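P protein (Mumps virus, PDB 3BBZ) probably binds the viral nucleocapsid through this small C-terminal domain of the phosphoprotein, linking the polymerase to its template. Local coordinates at residues M20-L28 against D39-S47. The protein carries 1 engineered substitution. Numbering follows the deposited sequence.
Sequences MKQAFEQRL and DIKRDIIRS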
ATOM      1  N   MET A  20     -10.483   0.524   2.622  1.00  6.44           N
ATOM      2  CA  MET A  20      -9.237  -0.254   2.430  1.00  6.38           C
ATOM      3  C   MET A  20      -8.090   0.670   2.043  1.00  5.30           C
ATOM      4  O   MET A  20      -6.937   0.485   2.470  1.00  5.40           O
ATOM      5  CB  MET A  20      -9.420  -1.342   1.387  1.00  5.87           C
ATOM      6  CG  MET A  20     -10.177  -2.547   1.865  1.00  6.93           C
ATOM      7  SD  MET A  20     -10.381  -3.696   0.511  1.00  9.98           S
ATOM      8  CE  MET A  20      -8.685  -4.076   0.160  1.00  2.00           C
ATOM      9  N   LYS A  21      -8.431   1.716   1.300  1.00  5.58           N
ATOM     10  CA  LYS A  21      -7.461   2.680   0.781  1.00  6.30           C
ATOM     11  C   LYS A  21      -6.879   3.457   1.929  1.00  5.55           C
ATOM     12  O   LYS A  21      -5.667   3.596   1.991  1.00  5.50           O
ATOM     13  CB  LYS A  21      -8.136   3.608  -0.248  1.00  6.66           C
ATOM     14  CG  LYS A  21      -7.252   4.647  -0.963  0.50  6.12           C
ATOM     15  CD  LYS A  21      -7.988   5.184  -2.211  0.50  6.04           C
ATOM     16  CE  LYS A  21      -7.596   6.604  -2.551  0.50  8.90           C
ATOM     17  NZ  LYS A  21      -8.570   7.260  -3.500  0.50  9.82           N
ATOM     18  N   GLN A  22      -7.738   3.935   2.848  1.00  6.83           N
ATOM     19  CA  GLN A  22      -7.310   4.703   4.064  1.00  7.17           C
ATOM     20  C   GLN A  22      -6.454   3.859   4.981  1.00  5.38           C
ATOM     21  O   GLN A  22      -5.522   4.390   5.564  1.00  3.91           O
ATOM     22  CB  GLN A  22      -8.479   5.230   4.934  1.00  7.11           C
ATOM     23  CG  GLN A  22      -9.612   6.046   4.206  1.00 11.60           C
ATOM     24  CD  GLN A  22     -11.007   5.946   4.923  1.00 12.86           C
ATOM     25  OE1 GLN A  22     -11.113   5.496   6.101  1.00 20.65           O
ATOM     26  NE2 GLN A  22     -12.082   6.310   4.194  1.00 17.56           N
ATOM     27  N   ALA A  23      -6.796   2.564   5.132  1.00  3.75           N
ATOM     28  CA  ALA A  23      -6.024   1.637   5.991  1.00  3.31           C
ATOM     29  C   ALA A  23      -4.641   1.354   5.444  1.00  2.94           C
ATOM     30  O   ALA A  23      -3.671   1.384   6.203  1.00  2.01           O
ATOM     31  CB  ALA A  23      -6.792   0.308   6.230  1.00  3.18           C
ATOM     32  N   PHE A  24      -4.539   1.136   4.116  1.00  2.93           N
ATOM     33  CA  PHE A  24      -3.239   0.921   3.457  1.00  2.96           C
ATOM     34  C   PHE A  24      -2.340   2.156   3.572  1.00  3.56           C
ATOM     35  O   PHE A  24      -1.118   2.051   3.810  1.00  3.36           O
ATOM     36  CB  PHE A  24      -3.430   0.573   1.978  1.00  3.01           C
ATOM     37  CG  PHE A  24      -3.482  -0.903   1.689  1.00  2.00           C
ATOM     38  CD1 PHE A  24      -4.508  -1.443   0.899  1.00  4.05           C
ATOM     39  CD2 PHE A  24      -2.527  -1.756   2.183  1.00  3.73           C
ATOM     40  CE1 PHE A  24      -4.557  -2.845   0.607  1.00  2.00           C
ATOM     41  CE2 PHE A  24      -2.579  -3.153   1.923  1.00  2.98           C
ATOM     42  CZ  PHE A  24      -3.587  -3.680   1.120  1.00  2.00           C
ATOM     43  N   GLU A  25      -2.952   3.335   3.456  1.00  4.57           N
ATOM     44  CA  GLU A  25      -2.203   4.596   3.519  1.00  4.67           C
ATOM     45  C   GLU A  25      -1.757   4.860   4.961  1.00  5.22           C
ATOM     46  O   GLU A  25      -0.661   5.376   5.193  1.00  4.72           O
ATOM     47  CB  GLU A  25      -3.073   5.750   3.034  1.00  5.32           C
ATOM     48  CG  GLU A  25      -3.286   5.844   1.518  1.00  6.12           C
ATOM     49  CD  GLU A  25      -4.326   6.921   1.133  1.00  8.81           C
ATOM     50  OE1 GLU A  25      -4.923   7.568   2.055  1.00  8.95           O
ATOM     51  OE2 GLU A  25      -4.508   7.150  -0.100  1.00 14.55           O
ATOM     52  N   GLN A  26      -2.599   4.506   5.941  1.00  3.93           N
ATOM     53  CA  GLN A  26      -2.163   4.530   7.340  1.00  4.72           C
ATOM     54  C   GLN A  26      -1.015   3.560   7.538  1.00  5.31           C
ATOM     55  O   GLN A  26      -0.052   3.912   8.154  1.00  6.08           O
ATOM     56  CB  GLN A  26      -3.313   4.199   8.292  1.00  2.78           C
ATOM     57  CG  GLN A  26      -4.336   5.343   8.474  1.00  7.32           C
ATOM     58  CD  GLN A  26      -4.110   6.166   9.751  1.00  9.04           C
ATOM     59  OE1 GLN A  26      -3.054   6.070  10.362  1.00  8.25           O
ATOM     60  NE2 GLN A  26      -5.109   6.991  10.138  1.00  6.42           N
ATOM     61  N   ARG A  27      -1.140   2.333   7.019  1.00  6.17           N
ATOM     62  CA  ARG A  27      -0.055   1.341   7.038  1.00  7.66           C
ATOM     63  C   ARG A  27       1.242   1.849   6.400  1.00  6.77           C
ATOM     64  O   ARG A  27       2.328   1.740   6.970  1.00  6.83           O
ATOM     65  CB  ARG A  27      -0.536   0.045   6.365  1.00  7.72           C
ATOM     66  CG  ARG A  27       0.242  -1.204   6.747  1.00 11.74           C
ATOM     67  CD  ARG A  27      -0.500  -2.515   6.401  1.00 11.28           C
ATOM     68  NE  ARG A  27       0.462  -3.632   6.353  1.00 18.05           N
ATOM     69  CZ  ARG A  27       0.348  -4.712   5.565  1.00 20.64           C
ATOM     70  NH1 ARG A  27      -0.690  -4.865   4.751  1.00 19.79           N
ATOM     71  NH2 ARG A  27       1.282  -5.663   5.598  1.00 22.57           N
ATOM     72  N   LEU A  28       1.130   2.441   5.212  1.00  6.77           N
ATOM     73  CA  LEU A  28       2.285   2.907   4.503  1.00  5.37           C
ATOM     74  C   LEU A  28       2.968   4.068   5.217  1.00  6.23           C
ATOM     75  O   LEU A  28       4.199   4.100   5.293  1.00  4.75           O
ATOM     76  CB  LEU A  28       1.916   3.302   3.080  1.00  5.81           C
ATOM     77  CG  LEU A  28       3.024   3.755   2.119  1.00  6.33           C
ATOM     78  CD1 LEU A  28       4.094   2.688   1.947  1.00  7.28           C
ATOM     79  CD2 LEU A  28       2.421   4.166   0.753  1.00  2.74           C
ATOM     80  N   ASP A  39       5.979  -6.198   2.420  1.00  3.72           N
ATOM     81  CA  ASP A  39       4.775  -6.803   2.991  1.00  4.48           C
ATOM     82  C   ASP A  39       3.512  -5.996   2.632  1.00  4.33           C
ATOM     83  O   ASP A  39       2.484  -6.568   2.278  1.00  4.87           O
ATOM     84  CB  ASP A  39       4.906  -6.907   4.491  1.00  5.96           C
ATOM     85  CG  ASP A  39       5.902  -7.978   4.946  1.00  9.26           C
ATOM     86  OD1 ASP A  39       6.574  -8.654   4.108  1.00 12.10           O
ATOM     87  OD2 ASP A  39       6.004  -8.095   6.190  1.00 14.60           O
ATOM     88  N   ILE A  40       3.607  -4.673   2.663  1.00  3.65           N
ATOM     89  CA  ILE A  40       2.506  -3.826   2.197  1.00  3.67           C
ATOM     90  C   ILE A  40       2.235  -4.013   0.700  1.00  3.29           C
ATOM     91  O   ILE A  40       1.109  -4.253   0.304  1.00  3.39           O
ATOM     92  CB  ILE A  40       2.769  -2.333   2.537  1.00  3.05           C
ATOM     93  CG1 ILE A  40       2.838  -2.172   4.043  1.00  4.11           C
ATOM     94  CG2 ILE A  40       1.609  -1.446   2.020  1.00  2.00           C
ATOM     95  CD1 ILE A  40       3.412  -0.788   4.528  1.00  4.78           C
ATOM     96  N   LYS A  41       3.287  -3.958  -0.115  1.00  3.35           N
ATOM     97  CA  LYS A  41       3.213  -4.290  -1.545  1.00  2.80           C
ATOM     98  C   LYS A  41       2.625  -5.663  -1.823  1.00  3.69           C
ATOM     99  O   LYS A  41       1.728  -5.802  -2.685  1.00  3.02           O
ATOM    100  CB  LYS A  41       4.595  -4.139  -2.198  1.00  3.62           C
ATOM    101  CG  LYS A  41       4.979  -2.642  -2.335  1.00  2.44           C
ATOM    102  CD  LYS A  41       6.205  -2.435  -3.206  1.00  7.56           C
ATOM    103  CE  LYS A  41       7.410  -3.042  -2.560  1.00  8.10           C
ATOM    104  NZ  LYS A  41       8.600  -2.636  -3.392  1.00 11.03           N
ATOM    105  N   ARG A  42       3.079  -6.661  -1.060  1.00  3.64           N
ATOM    106  CA  ARG A  42       2.517  -8.011  -1.173  1.00  4.40           C
ATOM    107  C   ARG A  42       0.985  -7.963  -0.964  1.00  4.37           C
ATOM    108  O   ARG A  42       0.229  -8.523  -1.765  1.00  3.59           O
ATOM    109  CB  ARG A  42       3.166  -8.924  -0.132  1.00  3.81           C
ATOM    110  CG  ARG A  42       2.570 -10.291  -0.013  1.00  4.76           C
ATOM    111  CD  ARG A  42       2.945 -10.876   1.385  1.00  8.43           C
ATOM    112  NE  ARG A  42       2.291 -10.144   2.471  1.00  6.10           N
ATOM    113  CZ  ARG A  42       2.696 -10.160   3.746  1.00  5.39           C
ATOM    114  NH1 ARG A  42       3.766 -10.833   4.117  1.00  2.00           N
ATOM    115  NH2 ARG A  42       2.015  -9.471   4.650  1.00  3.48           N
ATOM    116  N   ASP A  43       0.524  -7.296   0.100  1.00  4.62           N
ATOM    117  CA  ASP A  43      -0.935  -7.263   0.353  1.00  4.72           C
ATOM    118  C   ASP A  43      -1.741  -6.419  -0.635  1.00  3.83           C
ATOM    119  O   ASP A  43      -2.880  -6.762  -0.876  1.00  5.14           O
ATOM    120  CB  ASP A  43      -1.248  -6.898   1.796  1.00  5.54           C
ATOM    121  CG  ASP A  43      -0.717  -7.943   2.767  1.00  8.14           C
ATOM    122  OD1 ASP A  43      -0.596  -9.151   2.359  1.00  6.08           O
ATOM    123  OD2 ASP A  43      -0.386  -7.554   3.905  1.00 12.28           O
ATOM    124  N   ILE A  44      -1.182  -5.330  -1.169  1.00  3.30           N
ATOM    125  CA  ILE A  44      -1.786  -4.565  -2.282  1.00  3.88           C
ATOM    126  C   ILE A  44      -1.989  -5.434  -3.531  1.00  4.61           C
ATOM    127  O   ILE A  44      -3.094  -5.491  -4.116  1.00  5.11           O
ATOM    128  CB  ILE A  44      -1.006  -3.287  -2.646  1.00  3.31           C
ATOM    129  CG1 ILE A  44      -1.111  -2.275  -1.529  1.00  5.47           C
ATOM    130  CG2 ILE A  44      -1.657  -2.592  -3.878  1.00  3.15           C
ATOM    131  CD1 ILE A  44      -0.060  -1.176  -1.598  1.00  4.03           C
ATOM    132  N   ILE A  45      -0.954  -6.195  -3.891  1.00  6.15           N
ATOM    133  CA  ILE A  45      -1.016  -7.064  -5.090  1.00  6.31           C
ATOM    134  C   ILE A  45      -2.096  -8.132  -4.938  1.00  7.05           C
ATOM    135  O   ILE A  45      -2.850  -8.385  -5.869  1.00  7.07           O
ATOM    136  CB  ILE A  45       0.368  -7.735  -5.375  1.00  6.42           C
ATOM    137  CG1 ILE A  45       1.401  -6.683  -5.737  1.00  5.13           C
ATOM    138  CG2 ILE A  45       0.262  -8.750  -6.511  1.00  6.28           C
ATOM    139  CD1 ILE A  45       2.890  -7.120  -5.506  1.00  6.21           C
ATOM    140  N   ARG A  46      -2.145  -8.771  -3.775  1.00  8.52           N
ATOM    141  CA  ARG A  46      -3.137  -9.807  -3.439  1.00 10.08           C
ATOM    142  C   ARG A  46      -4.577  -9.302  -3.474  1.00 13.29           C
ATOM    143  O   ARG A  46      -5.481 -10.041  -3.885  1.00 12.30           O
ATOM    144  CB  ARG A  46      -2.891 -10.352  -2.028  1.00  9.57           C
ATOM    145  CG  ARG A  46      -1.829 -11.418  -1.900  1.00  8.09           C
ATOM    146  CD  ARG A  46      -1.408 -11.560  -0.451  1.00  5.65           C
ATOM    147  NE  ARG A  46      -0.390 -12.609  -0.288  1.00  5.74           N
ATOM    148  CZ  ARG A  46       0.115 -12.971   0.883  1.00  5.95           C
ATOM    149  NH1 ARG A  46      -0.294 -12.350   1.988  1.00  6.38           N
ATOM    150  NH2 ARG A  46       1.026 -13.950   0.961  1.00  6.21           N
ATOM    151  N   SER A  47      -4.781  -8.063  -2.991  1.00 16.31           N
ATOM    152  CA  SER A  47      -6.103  -7.473  -2.806  1.00 20.20           C
ATOM    153  C   SER A  47      -6.832  -7.222  -4.100  1.00 22.49           C
ATOM    154  O   SER A  47      -8.059  -7.135  -4.093  1.00 24.31           O
ATOM    155  CB  SER A  47      -6.057  -6.210  -1.929  1.00 19.93           C
ATOM    156  OG  SER A  47      -5.721  -6.594  -0.603  1.00 22.63           O
TER
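Helices 20-28 and 39-47 run antiparallel, their axes 165° apart in direction and 10.9 Å apart at closest approach, with Met20 beside Ser47 at one end and Leu28 beside Ile40 at the other. Phe24 bridges this wide gap as a knob in the hole formed by Ile40, Asp43, Ile44 and Ser47. One face of its ring receives Ile44 CG1, which sits almost over the centre, 3.8 Å from the centroid, in a CH-pi contact. The ring edge meets Asp43 CB and Ser47 OG. Ile40 CG2 lies near Phe24 CD2, and Ile40 CD1 reaches Leu28. Ser47 OG also donates to Asp43 O at 2.9 Å, which ties the hydroxyl back to its own helix. Ser47 N reaches the same oxygen from the opposite face of the carbonyl plane. Met20 CE packs against Ser47.

Arg27 reaches across the outer side of the contact. Its CG lies anti to the backbone N (chi1 -158°), and the extended chain runs alongside Ile40, the two side chains pointing in opposite directions. Ile40 CG1 lies over one guanidinium face, 3.6 Å from Arg27 NE. The group grips a single oxygen end-on: NH1 is 2.8 Å and NH2 3.0 Å from Asp43 OD2. The NH1 bond uses the anti lone pair. Arg42 holds the same carboxylate side-on, with NE 3.1 Å from Asp43 OD1 and NH2 3.2 Å from Asp43 OD2, the latter bond nearly straight at 171°. OD2 thus accepts three N-H groups, which probably favours the charged carboxylate. Arg46 adds a weak bond to Asp43 OD1, and Asp39 meets Arg42 by charge alone.

Ile44 also touches Ile7 and Ile11 of helix 3-14. In this crystal the domain, a molten globule whose folding crystallization induces, forms a compact three-helix bundle, its apolar centre flanked by a salt-bridge network.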